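Local coordinates for protein pectate lyase/Amb allergen (Acidovorax citrulli, PDB 4HWV) that probably cleaves pectate by calcium-dependent elimination, as a secreted right-handed beta-helix enzyme of polysaccharide lyase family 1, at residues 176-181 against 200-205; 374-379 against 421-426. All blocks are in the same frame, centred on the assembly; numbering follows the deposited sequence.

Interaction 1. Residues 176-181 against 200-205; sequences AKILHG and ITFEDA
Lys177 to Leu179 pair in parallel with Thr201 to Glu203, the strand axes 4.7 Å apart at 14°, through four backbone bonds, from Thr201 N on Ala176 O to His180 N on Glu203 O. Ile178, Ile200 and Phe202 share one face of the pair. Ile178 CD1 reaches Phe202 CE1 at 3.9 Å, and Ile178 CG1 lies 3.8 Å from Ile200 CG2, a methyl that also sits over one face of the Phe202 ring, offset toward its rim; Phe244 stacks with the same ring. On the other face the extended Lys177 chain slants across to Glu203, where Lys177 NZ meets Glu203 OE2 at 2.9 Å on its syn side, 29° out of the carboxylate plane. Leu179 CD2 packs alongside the Glu203 chain, 3.8 Å from Glu203 CB. Beyond the strands Asp204 O comes to the His180 ring edge, 3.4 Å from His180 CD2, and a water joins His180 NE2 to Asp204 OD2, while Asp88 holds His180 ND1 and His277 and Arg249 hold the Asp204 carboxylate. Such an in-register parallel pair, apolar on the face of Ile178 and Phe202, is characteristic of successive coils of the right-handed pectate lyase beta-helix, here ending near calcium ligands Asp227 and Asp278.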
loop_
_atom_site.group_PDB
_atom_site.type_symbol
_atom_site.label_atom_id
_atom_site.label_comp_id
_atom_site.label_asym_id
_atom_site.label_seq_id
_atom_site.Cartn_x
_atom_site.Cartn_y
_atom_site.Cartn_z
ATOM N N ALA A 176 12.255 2.855 -11.954
ATOM C CA ALA A 176 13.372 2.718 -11.022
ATOM C C ALA A 176 12.866 2.966 -9.606
ATOM O O ALA A 176 12.212 3.985 -9.352
ATOM C CB ALA A 176 14.459 3.708 -11.360
ATOM N N LYS A 177 13.159 2.048 -8.688
ATOM C CA LYS A 177 12.681 2.188 -7.314
ATOM C C LYS A 177 13.750 1.826 -6.300
ATOM O O LYS A 177 14.561 0.913 -6.529
ATOM C CB LYS A 177 11.478 1.283 -7.045
ATOM C CG LYS A 177 10.267 1.514 -7.933
ATOM C CD LYS A 177 9.033 0.793 -7.367
ATOM C CE LYS A 177 7.755 1.231 -8.034
ATOM N NZ LYS A 177 6.602 0.727 -7.222
ATOM N N ILE A 178 13.736 2.522 -5.162
ATOM C CA ILE A 178 14.537 2.114 -4.004
ATOM C C ILE A 178 13.571 2.031 -2.828
ATOM O O ILE A 178 12.875 3.012 -2.513
ATOM C CB ILE A 178 15.666 3.123 -3.732
ATOM C CG1 ILE A 178 16.642 3.137 -4.919
ATOM C CG2 ILE A 178 16.385 2.765 -2.428
ATOM C CD1 ILE A 178 17.787 4.130 -4.769
ATOM N N LEU A 179 13.481 0.847 -2.231
ATOM C CA LEU A 179 12.495 0.581 -1.175
ATOM C C LEU A 179 13.127 0.297 0.168
ATOM O O LEU A 179 14.178 -0.316 0.253
ATOM C CB LEU A 179 11.674 -0.666 -1.497
ATOM C CG LEU A 179 11.142 -0.869 -2.911
ATOM C CD1 LEU A 179 10.453 -2.227 -2.990
ATOM C CD2 LEU A 179 10.185 0.243 -3.313
ATOM N N HIS A 180 12.434 0.707 1.225
ATOM C CA HIS A 180 12.641 0.144 2.554
ATOM C C HIS A 180 13.945 0.541 3.235
ATOM O O HIS A 180 14.403 -0.152 4.152
ATOM C CB HIS A 180 12.522 -1.389 2.511
ATOM C CG HIS A 180 11.243 -1.869 1.904
ATOM N ND1 HIS A 180 11.166 -3.008 1.133
ATOM C CD2 HIS A 180 9.996 -1.338 1.924
ATOM C CE1 HIS A 180 9.921 -3.170 0.712
ATOM N NE2 HIS A 180 9.188 -2.169 1.181
ATOM N N GLY A 181 14.537 1.656 2.826
ATOM C CA GLY A 181 15.721 2.119 3.525
ATOM C C GLY A 181 15.985 3.590 3.375
ATOM O O GLY A 181 15.135 4.362 2.931
ATOM N N ILE A 200 13.985 8.536 -9.471
ATOM C CA ILE A 200 13.802 7.317 -8.679
ATOM C C ILE A 200 12.507 7.450 -7.887
ATOM O O ILE A 200 12.153 8.540 -7.405
ATOM C CB ILE A 200 14.996 7.118 -7.715
ATOM C CG1 ILE A 200 16.265 6.888 -8.529
ATOM C CG2 ILE A 200 14.761 5.955 -6.733
ATOM C CD1 ILE A 200 17.542 7.186 -7.773
ATOM N N THR A 201 11.780 6.343 -7.775
ATOM C CA THR A 201 10.644 6.267 -6.853
ATOM C C THR A 201 11.107 5.609 -5.554
ATOM O O THR A 201 11.503 4.443 -5.556
ATOM C CB THR A 201 9.486 5.493 -7.494
ATOM O OG1 THR A 201 9.001 6.265 -8.586
ATOM C CG2 THR A 201 8.332 5.283 -6.517
ATOM N N PHE A 202 11.067 6.379 -4.462
ATOM C CA PHE A 202 11.489 5.941 -3.144
ATOM C C PHE A 202 10.231 5.581 -2.355
ATOM O O PHE A 202 9.297 6.384 -2.308
ATOM C CB PHE A 202 12.199 7.088 -2.423
ATOM C CG PHE A 202 13.560 7.423 -2.955
ATOM C CD1 PHE A 202 14.676 6.775 -2.429
ATOM C CD2 PHE A 202 13.738 8.379 -3.953
ATOM C CE1 PHE A 202 15.942 7.069 -2.885
ATOM C CE2 PHE A 202 15.026 8.684 -4.412
ATOM C CZ PHE A 202 16.118 8.039 -3.880
ATOM N N GLU A 203 10.200 4.407 -1.728
ATOM C CA GLU A 203 9.022 4.024 -0.932
ATOM C C GLU A 203 9.379 3.439 0.414
ATOM O O GLU A 203 10.235 2.554 0.508
ATOM C CB GLU A 203 8.188 2.938 -1.630
ATOM C CG GLU A 203 7.606 3.367 -2.982
ATOM C CD GLU A 203 6.845 2.277 -3.697
ATOM O OE1 GLU A 203 6.486 1.261 -3.072
ATOM O OE2 GLU A 203 6.588 2.460 -4.907
ATOM N N ASP A 204 8.688 3.927 1.446
ATOM C CA ASP A 204 8.419 3.156 2.662
ATOM C C ASP A 204 9.681 2.796 3.439
ATOM O O ASP A 204 10.064 1.620 3.532
ATOM C CB ASP A 204 7.601 1.906 2.301
ATOM C CG ASP A 204 7.065 1.173 3.517
ATOM O OD1 ASP A 204 7.007 1.755 4.618
ATOM O OD2 ASP A 204 6.705 -0.001 3.361
ATOM N N ALA A 205 10.329 3.820 3.997
ATOM C CA ALA A 205 11.451 3.605 4.908
ATOM C C ALA A 205 10.860 3.199 6.252
ATOM O O ALA A 205 10.512 4.045 7.074
ATOM C CB ALA A 205 12.293 4.872 5.027
HETATM O O HOH W 1 10.202 5.147 -10.772
HETATM O O HOH W 2 6.877 -1.317 -4.412
HETATM O O HOH W 3 6.607 -1.388 1.072
#

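Interaction 2. Residues 374-379 against 421-426; sequences SGKVHA and ASTFYD
The His378 and Tyr425 rings form an offset stack, centroids 4.3 Å apart and planes at 11°, with the Tyr425 ring over one face of the His378 imidazole. Both residues set CG anti to the backbone N, which sends the rings off the strands side by side in the same direction. His347 meets the His378 ring with its plane steeply inclined, and His378 NE2 makes a weak hydrogen bond to Glu380 OE2. The Phe424 ring, on the other face of the pair, is touched obliquely by Val377, whose CG1 lies 3.7 Å from Phe424 CE2; helix 438-445 packs on Phe424 too. Between these two faces, strands 376-379 and 423-426 run nearly parallel with four backbone bonds, from Thr423 N on Gly375 O to Ala379 N on Tyr425 O, as expected for neighbouring coils of a parallel beta-helix, and strand 345-356 flanks 376-379. Thr423 OG1 and Val377 O share a water. At the start of the pair, the Lys376 chain bends at its last torsion (63°) and brings NZ 2.9 Å from Ser374 O; Glu419 O accepts a further hydrogen bond from NZ, and Ala421 O a weak one at 3.2 Å from Lys376 NZ. Ser374 N is held by Ser422 OG at 2.8 Å, at a bent N-H...O angle of 140°.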
loop_
_atom_site.group_PDB
_atom_site.type_symbol
_atom_site.label_atom_id
_atom_site.label_comp_id
_atom_site.label_asym_id
_atom_site.label_seq_id
_atom_site.Cartn_x
_atom_site.Cartn_y
_atom_site.Cartn_z
ATOM N N SER A 374 14.372 30.167 14.883
ATOM C CA SER A 374 15.384 30.866 14.069
ATOM C C SER A 374 15.334 30.494 12.586
ATOM O O SER A 374 16.269 30.763 11.836
ATOM C CB SER A 374 16.798 30.677 14.622
ATOM O OG SER A 374 16.912 31.235 15.920
ATOM N N GLY A 375 14.232 29.892 12.150
ATOM C CA GLY A 375 14.038 29.646 10.735
ATOM C C GLY A 375 13.833 30.955 9.991
ATOM O O GLY A 375 13.395 31.957 10.554
ATOM N N LYS A 376 14.140 30.939 8.703
ATOM C CA LYS A 376 13.962 32.119 7.867
ATOM C C LYS A 376 13.318 31.645 6.571
ATOM O O LYS A 376 13.992 31.174 5.644
ATOM C CB LYS A 376 15.298 32.837 7.657
ATOM C CG LYS A 376 15.903 33.323 8.987
ATOM C CD LYS A 376 17.272 33.939 8.849
ATOM C CE LYS A 376 17.873 34.139 10.242
ATOM N NZ LYS A 376 18.069 32.820 10.937
ATOM N N VAL A 377 11.996 31.720 6.548
ATOM C CA VAL A 377 11.189 31.097 5.505
ATOM C C VAL A 377 10.738 32.135 4.492
ATOM O O VAL A 377 10.275 33.223 4.853
ATOM C CB VAL A 377 9.964 30.376 6.121
ATOM C CG1 VAL A 377 9.065 29.824 5.039
ATOM C CG2 VAL A 377 10.428 29.280 7.075
ATOM N N HIS A 378 10.898 31.806 3.211
ATOM C CA HIS A 378 10.512 32.716 2.130
ATOM C C HIS A 378 9.646 31.901 1.169
ATOM O O HIS A 378 10.151 30.987 0.509
ATOM C CB HIS A 378 11.771 33.228 1.415
ATOM C CG HIS A 378 11.544 34.421 0.541
ATOM N ND1 HIS A 378 11.721 35.707 0.997
ATOM C CD2 HIS A 378 11.188 34.524 -0.767
ATOM C CE1 HIS A 378 11.458 36.554 0.017
ATOM N NE2 HIS A 378 11.147 35.864 -1.067
ATOM N N ALA A 379 8.356 32.226 1.097
ATOM C CA ALA A 379 7.392 31.415 0.343
ATOM C C ALA A 379 6.778 32.238 -0.777
ATOM O O ALA A 379 6.198 33.284 -0.517
ATOM C CB ALA A 379 6.287 30.916 1.272
ATOM N N ALA A 421 17.331 35.515 14.301
ATOM C CA ALA A 421 15.948 35.901 14.106
ATOM C C ALA A 421 15.143 34.760 13.482
ATOM O O ALA A 421 15.687 33.934 12.748
ATOM C CB ALA A 421 15.867 37.152 13.225
ATOM N N SER A 422 13.845 34.735 13.783
ATOM C CA SER A 422 12.890 33.821 13.175
ATOM C C SER A 422 12.022 34.677 12.278
ATOM O O SER A 422 11.296 35.540 12.776
ATOM C CB SER A 422 12.006 33.169 14.239
ATOM O OG SER A 422 12.768 32.448 15.194
ATOM N N THR A 423 12.092 34.468 10.965
ATOM C CA THR A 423 11.405 35.359 10.034
ATOM C C THR A 423 10.602 34.598 8.987
ATOM O O THR A 423 10.928 33.463 8.626
ATOM C CB THR A 423 12.389 36.331 9.331
ATOM O OG1 THR A 423 13.196 35.617 8.389
ATOM C CG2 THR A 423 13.296 37.017 10.342
ATOM N N PHE A 424 9.533 35.227 8.521
ATOM C CA PHE A 424 8.653 34.605 7.536
ATOM C C PHE A 424 8.191 35.638 6.522
ATOM O O PHE A 424 7.758 36.735 6.886
ATOM C CB PHE A 424 7.446 33.959 8.237
ATOM C CG PHE A 424 6.520 33.214 7.298
ATOM C CD1 PHE A 424 5.518 33.882 6.599
ATOM C CD2 PHE A 424 6.634 31.842 7.136
ATOM C CE1 PHE A 424 4.660 33.180 5.740
ATOM C CE2 PHE A 424 5.792 31.145 6.285
ATOM C CZ PHE A 424 4.809 31.817 5.579
ATOM N N TYR A 425 8.288 35.287 5.243
ATOM C CA TYR A 425 7.788 36.104 4.152
ATOM C C TYR A 425 6.936 35.224 3.259
ATOM O O TYR A 425 7.312 34.101 2.954
ATOM C CB TYR A 425 8.952 36.669 3.334
ATOM C CG TYR A 425 8.533 37.378 2.062
ATOM C CD1 TYR A 425 8.393 36.680 0.861
ATOM C CD2 TYR A 425 8.306 38.750 2.052
ATOM C CE1 TYR A 425 8.012 37.321 -0.309
ATOM C CE2 TYR A 425 7.937 39.401 0.883
ATOM C CZ TYR A 425 7.793 38.680 -0.296
ATOM O OH TYR A 425 7.430 39.329 -1.461
ATOM N N ASP A 426 5.787 35.726 2.824
ATOM C CA ASP A 426 5.111 35.087 1.694
ATOM C C ASP A 426 4.501 36.084 0.733
ATOM O O ASP A 426 4.125 37.202 1.108
ATOM C CB ASP A 426 4.065 34.021 2.100
ATOM C CG ASP A 426 2.715 34.619 2.511
ATOM O OD1 ASP A 426 2.699 35.525 3.372
ATOM O OD2 ASP A 426 1.658 34.163 1.993
HETATM O O HOH W 4 12.311 35.018 5.800
#

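Interactions 1 and 2 are both buried parallel strand pairs of the same beta-helix, yet they share no strand: their centres lie 32 Å apart, with 176-181 and 200-205 nearer the middle of the chain and 374-379 and 421-426 farther out. The backbone bonding is alike, and each pair has a face that is largely apolar. The opposite faces differ: charge on charge in interaction 1, aromatic stacking in interaction 2. Loop chemistry differs as well. In interaction 1 the segments end in a polar histidine–aspartate cluster, with the side chain of the neighbouring Ala205 about 9 Å from the calcium ion, whereas interaction 2, away from that site, begins with lysine and serine groups binding backbone atoms, and a helix packs against it.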